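Local coordinates for protein DUTPase (Staphylococcus phage 11, PDB 4GV8) that hydrolyses dUTP to dUMP and pyrophosphate, as a trimeric jelly-roll enzyme encoded by a staphylococcal phage, at residues 33-39 and 124-130. Residues are numbered along the deposited sequence; the frame is centred on the assembly and turned at random.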
# COMPACT_ATOMS: atom_id res chain seq x y z
N GLU B 33 -2.19 14.51 17.33
CA GLU B 33 -2.15 13.75 18.59
C GLU B 33 -0.79 13.20 18.96
O GLU B 33 0.06 12.92 18.08
CB GLU B 33 -3.26 12.65 18.69
CG GLU B 33 -3.24 11.49 17.73
CD GLU B 33 -4.32 10.43 18.04
OE1 GLU B 33 -4.06 9.48 18.86
OE2 GLU B 33 -5.43 10.51 17.44
N THR B 34 -0.59 13.09 20.28
CA THR B 34 0.56 12.44 20.87
C THR B 34 0.08 11.09 21.36
O THR B 34 -0.84 11.02 22.17
CB THR B 34 1.18 13.26 22.01
OG1 THR B 34 1.68 14.50 21.46
CG2 THR B 34 2.30 12.52 22.66
N VAL B 35 0.65 10.03 20.80
CA VAL B 35 0.28 8.67 21.16
C VAL B 35 1.50 7.74 21.13
O VAL B 35 2.36 7.81 20.24
CB VAL B 35 -0.90 8.16 20.28
CG1 VAL B 35 -0.53 8.15 18.83
CG2 VAL B 35 -1.38 6.77 20.71
N VAL B 36 1.58 6.90 22.18
CA VAL B 36 2.56 5.82 22.27
C VAL B 36 1.98 4.61 21.54
O VAL B 36 0.82 4.28 21.70
CB VAL B 36 2.87 5.48 23.76
CG1 VAL B 36 3.79 4.27 23.85
CG2 VAL B 36 3.54 6.68 24.42
N LEU B 37 2.80 3.99 20.70
CA LEU B 37 2.39 2.83 19.92
C LEU B 37 3.47 1.73 20.03
O LEU B 37 4.59 1.86 19.49
CB LEU B 37 2.13 3.25 18.46
CG LEU B 37 1.18 2.39 17.60
CD1 LEU B 37 -0.24 2.38 18.23
CD2 LEU B 37 1.16 2.92 16.15
N GLU B 38 3.13 0.65 20.72
CA GLU B 38 4.07 -0.41 21.02
C GLU B 38 3.99 -1.49 19.93
O GLU B 38 3.05 -1.51 19.13
CB GLU B 38 3.75 -0.97 22.42
CG GLU B 38 3.77 0.12 23.50
CD GLU B 38 4.47 -0.27 24.81
OE1 GLU B 38 4.82 -1.46 24.98
OE2 GLU B 38 4.67 0.65 25.66
N PRO B 39 5.00 -2.39 19.87
CA PRO B 39 4.99 -3.41 18.81
C PRO B 39 3.66 -4.13 18.67
O PRO B 39 3.01 -4.55 19.68
CB PRO B 39 6.09 -4.37 19.24
CG PRO B 39 7.04 -3.52 20.05
CD PRO B 39 6.21 -2.47 20.71
N GLY B 124 11.19 -1.05 20.95
CA GLY B 124 10.42 -1.10 19.69
C GLY B 124 9.14 -0.24 19.71
O GLY B 124 8.41 -0.12 18.71
N THR B 125 8.87 0.35 20.88
CA THR B 125 7.79 1.30 21.07
C THR B 125 8.19 2.64 20.44
O THR B 125 9.35 3.07 20.57
CB THR B 125 7.49 1.50 22.61
OG1 THR B 125 6.97 0.29 23.16
CG2 THR B 125 6.49 2.64 22.82
N TYR B 126 7.23 3.26 19.75
CA TYR B 126 7.35 4.63 19.17
C TYR B 126 6.45 5.61 19.92
O TYR B 126 5.36 5.24 20.40
CB TYR B 126 6.92 4.64 17.68
CG TYR B 126 7.96 3.98 16.81
CD1 TYR B 126 8.92 4.74 16.16
CD2 TYR B 126 8.00 2.64 16.70
CE1 TYR B 126 9.89 4.16 15.38
CE2 TYR B 126 8.98 2.01 15.96
CZ TYR B 126 9.93 2.78 15.31
OH TYR B 126 10.87 2.16 14.53
N GLN B 127 6.91 6.85 20.04
CA GLN B 127 6.01 7.93 20.41
C GLN B 127 5.83 8.90 19.21
O GLN B 127 6.79 9.46 18.66
CB GLN B 127 6.44 8.67 21.66
CG GLN B 127 5.34 9.63 22.15
CD GLN B 127 5.69 10.17 23.49
OE1 GLN B 127 5.87 9.39 24.42
NE2 GLN B 127 5.87 11.49 23.59
N ILE B 128 4.60 8.97 18.75
CA ILE B 128 4.17 9.91 17.72
C ILE B 128 3.71 11.14 18.54
O ILE B 128 2.96 11.03 19.53
CB ILE B 128 2.96 9.33 16.92
CG1 ILE B 128 3.41 8.10 16.13
CG2 ILE B 128 2.28 10.38 16.04
CD1 ILE B 128 2.30 7.10 15.94
N ASN B 129 4.22 12.27 18.15
CA ASN B 129 3.96 13.52 18.84
C ASN B 129 3.14 14.40 17.97
O ASN B 129 3.29 14.44 16.73
CB ASN B 129 5.27 14.20 19.21
CG ASN B 129 6.05 13.37 20.21
OD1 ASN B 129 5.52 13.02 21.27
ND2 ASN B 129 7.24 12.97 19.84
N GLU B 130 2.21 15.06 18.63
CA GLU B 130 1.45 16.16 18.07
C GLU B 130 2.45 16.98 17.25
O GLU B 130 3.52 17.30 17.76
CB GLU B 130 0.84 16.96 19.25
CG GLU B 130 -0.29 17.92 18.92
CD GLU B 130 0.18 19.17 18.22
OE1 GLU B 130 1.26 19.68 18.59
OE2 GLU B 130 -0.52 19.65 17.31
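Leu37 O lies near the plane of the Tyr126 ring, off its edge, and Tyr126 CB makes the near approach, 4.1 Å from Leu37 O; the ring runs on toward Thr71 and Asn94, and its hydroxyl accepts the backbone N-H of His72. Gln127 NE2 gives a nearly straight bond to Asn129 OD1 (2.8 Å), on a lone pair and within both amide planes; this should restrain both amides. Thr34 CG2 lies over the Gln127 amide face and close to the Asn129 amide plane, 3.5 Å from Asn129 OD1, whereas Val36 CG2 approaches Gln127 OE1 obliquely at 3.6 Å. With Thr34 OG1 beside its own backbone N (chi1 -64°), the hydroxyl accepts Glu130 N at 2.9 Å (173° at the hydrogen), a side-chain bond joining the segments beyond the last backbone pair. Within the strands, Val35 with Ile128 and Leu37 with Tyr126 form antiparallel hydrogen-bonded pairs, Leu37 N reaching Tyr126 O at 2.9 Å. Val36 CG1 presses on Thr125 CG2 at 3.3 Å, closer than usual for carbons. Thr125 OG1 bonds to Gln122 O. On the opposite face of the ribbon from Val36 and Gln127, Val35 and Leu37 pack against strand 42-46 and Leu37 also against strand 89-94, while Phe108 of strand 106-108 bonds to the backbone of Thr125 and Gln127 along the edge turned away from 35-37.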